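Local coordinates for 4-amino-4-deoxychorismate lyase (PDB 3LUL), which belongs to the class IV aminotransferase family, enzymes that carry pyridoxal phosphate as an aldimine on a lysine, at residues 175-189 with 226-238. Residues are numbered along the deposited sequence; the frame is centred on the assembly and turned at random. Where two conformers were deposited one is given.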
loop_
_atom_site.group_PDB
_atom_site.type_symbol
_atom_site.label_atom_id
_atom_site.label_comp_id
_atom_site.label_asym_id
_atom_site.label_seq_id
_atom_site.Cartn_x
_atom_site.Cartn_y
_atom_site.Cartn_z
ATOM N N THR B 175 5.570 -0.001 -15.100
ATOM C CA THR B 175 6.248 1.012 -14.314
ATOM C C THR B 175 5.428 1.467 -13.090
ATOM O O THR B 175 4.463 0.810 -12.692
ATOM C CB THR B 175 6.647 2.257 -15.189
ATOM O OG1 THR B 175 5.488 3.029 -15.508
ATOM C CG2 THR B 175 7.417 1.811 -16.467
ATOM N N THR B 176 5.823 2.581 -12.493
ATOM C CA THR B 176 5.054 3.186 -11.384
ATOM C C THR B 176 3.690 3.741 -11.786
ATOM O O THR B 176 2.840 4.001 -10.930
ATOM C CB THR B 176 5.813 4.328 -10.721
ATOM O OG1 THR B 176 5.954 5.439 -11.627
ATOM C CG2 THR B 176 7.191 3.855 -10.224
ATOM N N CYS B 177 3.491 3.978 -13.081
ATOM C CA CYS B 177 2.267 4.642 -13.539
ATOM C C CYS B 177 1.800 4.277 -14.942
ATOM O O CYS B 177 0.884 4.910 -15.461
ATOM C CB CYS B 177 2.509 6.159 -13.463
ATOM S SG CYS B 177 3.726 6.733 -14.661
ATOM N N ALA B 178 2.373 3.240 -15.543
ATOM C CA ALA B 178 2.132 2.969 -16.942
ATOM C C ALA B 178 2.440 1.525 -17.307
ATOM O O ALA B 178 3.273 0.865 -16.658
ATOM C CB ALA B 178 2.942 3.959 -17.812
ATOM N N ASN B 179 1.711 1.027 -18.311
ATOM C CA ASN B 179 1.986 -0.262 -18.901
ATOM C C ASN B 179 3.128 -0.111 -19.910
ATOM O O ASN B 179 3.380 0.989 -20.421
ATOM C CB ASN B 179 0.733 -0.826 -19.585
ATOM C CG ASN B 179 -0.359 -1.226 -18.575
ATOM O OD1 ASN B 179 -1.425 -0.641 -18.548
ATOM N ND2 ASN B 179 -0.059 -2.213 -17.725
ATOM N N LEU B 180 3.788 -1.223 -20.186
ATOM C CA LEU B 180 4.913 -1.273 -21.127
ATOM C C LEU B 180 4.621 -2.090 -22.356
ATOM O O LEU B 180 4.051 -3.177 -22.288
ATOM C CB LEU B 180 6.148 -1.872 -20.453
ATOM C CG LEU B 180 7.433 -1.868 -21.305
ATOM C CD1 LEU B 180 8.676 -1.584 -20.458
ATOM C CD2 LEU B 180 7.617 -3.185 -21.991
ATOM N N PHE B 181 5.086 -1.574 -23.496
ATOM C CA PHE B 181 5.016 -2.234 -24.803
ATOM C C PHE B 181 6.428 -2.203 -25.379
ATOM O O PHE B 181 7.200 -1.277 -25.109
ATOM C CB PHE B 181 4.066 -1.476 -25.748
ATOM C CG PHE B 181 2.591 -1.746 -25.493
ATOM C CD1 PHE B 181 1.907 -1.073 -24.494
ATOM C CD2 PHE B 181 1.886 -2.599 -26.303
ATOM C CE1 PHE B 181 0.568 -1.294 -24.279
ATOM C CE2 PHE B 181 0.534 -2.827 -26.086
ATOM C CZ PHE B 181 -0.112 -2.180 -25.057
ATOM N N LEU B 182 6.760 -3.188 -26.191
ATOM C CA LEU B 182 7.931 -3.068 -27.050
ATOM C C LEU B 182 7.611 -3.464 -28.463
ATOM O O LEU B 182 6.585 -4.094 -28.750
ATOM C CB LEU B 182 9.087 -3.859 -26.471
ATOM C CG LEU B 182 8.877 -5.336 -26.251
ATOM C CD1 LEU B 182 9.222 -5.982 -27.563
ATOM C CD2 LEU B 182 9.726 -5.960 -25.103
ATOM N N ILE B 183 8.497 -3.085 -29.366
ATOM C CA ILE B 183 8.363 -3.392 -30.784
ATOM C C ILE B 183 9.642 -4.098 -31.189
ATOM O O ILE B 183 10.724 -3.602 -30.899
ATOM C CB ILE B 183 8.207 -2.144 -31.667
ATOM C CG1 ILE B 183 6.889 -1.421 -31.337
ATOM C CG2 ILE B 183 8.198 -2.551 -33.110
ATOM C CD1 ILE B 183 6.731 -0.111 -32.020
ATOM N N GLU B 184 9.510 -5.260 -31.812
ATOM C CA GLU B 184 10.627 -5.930 -32.429
ATOM C C GLU B 184 10.177 -6.521 -33.764
ATOM O O GLU B 184 9.169 -7.242 -33.816
ATOM C CB GLU B 184 11.106 -7.042 -31.494
ATOM C CG GLU B 184 12.291 -7.843 -32.031
ATOM C CD GLU B 184 12.696 -8.951 -31.060
ATOM O OE1 GLU B 184 11.849 -9.837 -30.777
ATOM O OE2 GLU B 184 13.844 -8.908 -30.571
ATOM N N ASN B 185 10.952 -6.219 -34.818
ATOM C CA ASN B 185 10.649 -6.650 -36.194
ATOM C C ASN B 185 9.196 -6.364 -36.569
ATOM O O ASN B 185 8.494 -7.236 -37.087
ATOM C CB ASN B 185 10.978 -8.145 -36.410
ATOM C CG ASN B 185 12.393 -8.510 -35.976
ATOM O OD1 ASN B 185 13.313 -7.709 -36.111
ATOM N ND2 ASN B 185 12.563 -9.718 -35.431
ATOM N N ASN B 186 8.753 -5.134 -36.279
ATOM C CA ASN B 186 7.399 -4.640 -36.562
ATOM C C ASN B 186 6.259 -5.380 -35.880
ATOM O O ASN B 186 5.108 -5.314 -36.330
ATOM C CB ASN B 186 7.146 -4.605 -38.079
ATOM C CG ASN B 186 8.061 -3.651 -38.793
ATOM O OD1 ASN B 186 8.473 -2.647 -38.224
ATOM N ND2 ASN B 186 8.359 -3.944 -40.067
ATOM N N ILE B 187 6.576 -6.097 -34.819
ATOM C CA ILE B 187 5.576 -6.799 -34.021
ATOM C C ILE B 187 5.575 -6.186 -32.628
ATOM O O ILE B 187 6.645 -5.907 -32.069
ATOM C CB ILE B 187 5.882 -8.318 -33.918
ATOM C CG1 ILE B 187 5.880 -8.944 -35.336
ATOM C CG2 ILE B 187 4.882 -9.006 -32.959
ATOM C CD1 ILE B 187 6.678 -10.237 -35.464
ATOM N N LEU B 188 4.362 -5.971 -32.110
ATOM C CA LEU B 188 4.149 -5.367 -30.795
ATOM C C LEU B 188 4.086 -6.479 -29.754
ATOM O O LEU B 188 3.435 -7.477 -29.982
ATOM C CB LEU B 188 2.844 -4.578 -30.769
ATOM C CG LEU B 188 2.902 -3.213 -31.434
ATOM C CD1 LEU B 188 1.575 -2.885 -32.152
ATOM C CD2 LEU B 188 3.288 -2.152 -30.399
ATOM N N TYR B 189 4.733 -6.278 -28.602
ATOM C CA TYR B 189 4.692 -7.216 -27.484
ATOM C C TYR B 189 4.354 -6.433 -26.192
ATOM O O TYR B 189 4.741 -5.262 -26.040
ATOM C CB TYR B 189 6.036 -7.918 -27.318
ATOM C CG TYR B 189 6.468 -8.748 -28.498
ATOM C CD1 TYR B 189 7.185 -8.173 -29.556
ATOM C CD2 TYR B 189 6.156 -10.093 -28.575
ATOM C CE1 TYR B 189 7.579 -8.948 -30.680
ATOM C CE2 TYR B 189 6.560 -10.868 -29.664
ATOM C CZ TYR B 189 7.266 -10.284 -30.711
ATOM O OH TYR B 189 7.677 -11.025 -31.754
ATOM N N ARG B 226 14.506 -9.538 -23.554
ATOM C CA ARG B 226 13.581 -9.088 -24.625
ATOM C C ARG B 226 13.506 -7.585 -24.755
ATOM O O ARG B 226 13.445 -7.057 -25.878
ATOM C CB ARG B 226 12.165 -9.625 -24.428
ATOM C CG ARG B 226 12.034 -11.116 -24.553
ATOM C CD ARG B 226 12.434 -11.613 -25.908
ATOM N NE ARG B 226 11.732 -10.921 -26.989
ATOM C CZ ARG B 226 10.563 -11.292 -27.521
ATOM N NH1 ARG B 226 9.915 -12.370 -27.086
ATOM N NH2 ARG B 226 10.036 -10.570 -28.514
ATOM N N ILE B 227 13.491 -6.881 -23.626
ATOM C CA ILE B 227 13.439 -5.421 -23.647
ATOM C C ILE B 227 14.739 -4.881 -24.220
ATOM O O ILE B 227 14.733 -4.026 -25.124
ATOM C CB ILE B 227 13.210 -4.806 -22.245
ATOM C CG1 ILE B 227 11.972 -5.379 -21.596
ATOM C CG2 ILE B 227 13.039 -3.319 -22.322
ATOM C CD1 ILE B 227 11.918 -5.082 -20.074
ATOM N N GLU B 228 15.857 -5.395 -23.725
ATOM C CA GLU B 228 17.182 -4.918 -24.135
ATOM C C GLU B 228 17.382 -5.065 -25.636
ATOM O O GLU B 228 18.004 -4.223 -26.267
ATOM C CB GLU B 228 18.267 -5.652 -23.340
ATOM C CG GLU B 228 18.204 -5.246 -21.859
ATOM C CD GLU B 228 19.055 -6.074 -20.921
ATOM O OE1 GLU B 228 19.464 -7.205 -21.268
ATOM O OE2 GLU B 228 19.289 -5.583 -19.800
ATOM N N ASP B 229 16.832 -6.146 -26.196
ATOM C CA ASP B 229 16.898 -6.427 -27.637
ATOM C C ASP B 229 15.801 -5.774 -28.506
ATOM O O ASP B 229 15.831 -5.931 -29.722
ATOM C CB ASP B 229 16.886 -7.946 -27.887
ATOM C CG ASP B 229 18.170 -8.646 -27.408
ATOM O OD1 ASP B 229 19.156 -7.959 -27.027
ATOM O OD2 ASP B 229 18.177 -9.899 -27.399
ATOM N N ALA B 230 14.866 -5.040 -27.905
ATOM C CA ALA B 230 13.765 -4.404 -28.655
ATOM C C ALA B 230 14.222 -3.309 -29.613
ATOM O O ALA B 230 15.220 -2.649 -29.355
ATOM C CB ALA B 230 12.739 -3.818 -27.672
ATOM N N ASP B 231 13.459 -3.079 -30.685
ATOM C CA ASP B 231 13.697 -1.957 -31.587
ATOM C C ASP B 231 13.259 -0.645 -30.941
ATOM O O ASP B 231 13.932 0.393 -31.094
ATOM C CB ASP B 231 13.000 -2.164 -32.948
ATOM C CG ASP B 231 13.584 -3.334 -33.735
ATOM O OD1 ASP B 231 14.814 -3.575 -33.609
ATOM O OD2 ASP B 231 12.830 -4.005 -34.471
ATOM N N ALA B 232 12.124 -0.698 -30.235
ATOM C CA ALA B 232 11.616 0.441 -29.480
ATOM C C ALA B 232 10.824 -0.073 -28.320
ATOM O O ALA B 232 10.368 -1.216 -28.343
ATOM C CB ALA B 232 10.719 1.324 -30.317
ATOM N N VAL B 233 10.651 0.818 -27.354
ATOM C CA VAL B 233 9.957 0.538 -26.126
ATOM C C VAL B 233 9.166 1.774 -25.815
ATOM O O VAL B 233 9.664 2.916 -25.957
ATOM C CB VAL B 233 10.902 0.272 -24.938
ATOM C CG1 VAL B 233 10.117 0.008 -23.674
ATOM C CG2 VAL B 233 11.863 -0.933 -25.244
ATOM N N PHE B 234 7.948 1.575 -25.338
ATOM C CA PHE B 234 7.081 2.746 -24.963
ATOM C C PHE B 234 6.074 2.387 -23.873
ATOM O O PHE B 234 5.820 1.219 -23.584
ATOM C CB PHE B 234 6.390 3.368 -26.199
ATOM C CG PHE B 234 5.304 2.517 -26.820
ATOM C CD1 PHE B 234 4.007 2.538 -26.318
ATOM C CD2 PHE B 234 5.587 1.678 -27.897
ATOM C CE1 PHE B 234 3.006 1.777 -26.914
ATOM C CE2 PHE B 234 4.589 0.896 -28.498
ATOM C CZ PHE B 234 3.312 0.940 -28.012
ATOM N N LEU B 235 5.529 3.410 -23.237
ATOM C CA LEU B 235 4.612 3.227 -22.102
ATOM C C LEU B 235 3.248 3.821 -22.397
ATOM O O LEU B 235 3.138 4.706 -23.227
ATOM C CB LEU B 235 5.168 3.936 -20.893
ATOM C CG LEU B 235 6.625 3.625 -20.534
ATOM C CD1 LEU B 235 7.094 4.544 -19.385
ATOM C CD2 LEU B 235 6.785 2.164 -20.169
ATOM N N THR B 236 2.226 3.364 -21.682
ATOM C CA THR B 236 0.878 3.841 -21.916
ATOM C C THR B 236 0.182 4.118 -20.585
ATOM O O THR B 236 0.310 3.350 -19.629
ATOM C CB THR B 236 0.014 2.810 -22.736
ATOM O OG1 THR B 236 -0.163 1.598 -21.982
ATOM C CG2 THR B 236 0.659 2.440 -24.102
ATOM N N ASN B 237 -0.559 5.216 -20.548
ATOM C CA ASN B 237 -1.533 5.482 -19.503
ATOM C C ASN B 237 -2.536 6.544 -19.961
ATOM O O ASN B 237 -2.381 7.121 -21.039
ATOM C CB ASN B 237 -0.881 5.821 -18.156
ATOM C CG ASN B 237 -0.125 7.143 -18.147
ATOM O OD1 ASN B 237 -0.382 8.036 -18.950
ATOM N ND2 ASN B 237 0.801 7.282 -17.196
ATOM N N SER B 238 -3.577 6.761 -19.165
ATOM C CA SER B 238 -4.711 7.586 -19.619
ATOM C C SER B 238 -4.317 9.029 -19.711
ATOM O O SER B 238 -4.760 9.709 -20.605
ATOM C CB SER B 238 -5.904 7.486 -18.648
ATOM O OG SER B 238 -6.534 6.255 -18.758
HETATM O O HOH W 1 -2.432 1.436 -20.072
HETATM O O HOH W 2 10.726 -3.001 -36.085
#
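F181 and F234 form a hydrogen-bonded pair in the antiparallel ladder joining strands 179-184 and 232-237. The two ring planes lie 1° apart but slid past each other; F181 CB instead sits over one face of the F234 ring, 3.6 Å from its centroid. F234 CG lies between its own N and carbonyl carbon (chi1 70°), swinging the ring across to F181. I183 CD1 and L188 CD2 reach the edge of the F234 ring; helix 201-212 packs against F181 and L188. On the other side of the sheet L180 CD1 meets V233 CG1, beta-branched valine suiting an extended strand, and L182 CB packs on A230 CB. The ladder closes in a classic beta bulge: I183 O accepts from D231 N at 2.8 Å and A232 N at a longer 3.3 Å. Just after strand 232-237, S238 OG hydrogen-bonds OP2 of the modified lysine LLP at position 141, bringing this end to the pyridoxal phosphate site. N237 ND2 gives C177 O a nearly straight bond; N237 OD1 accepts from Q240 N. D231 OD2 takes N185 N at 2.9 Å, holding type I' turn 184-187, whose positive phi at N185 and N186 asparagine tolerates well. R226, long enough to bend back, lays NH2 over the Y189 ring (cation-pi) and salt-bridges E184 OE1 at 3.0 Å, a weak, off-line hydrogen bond.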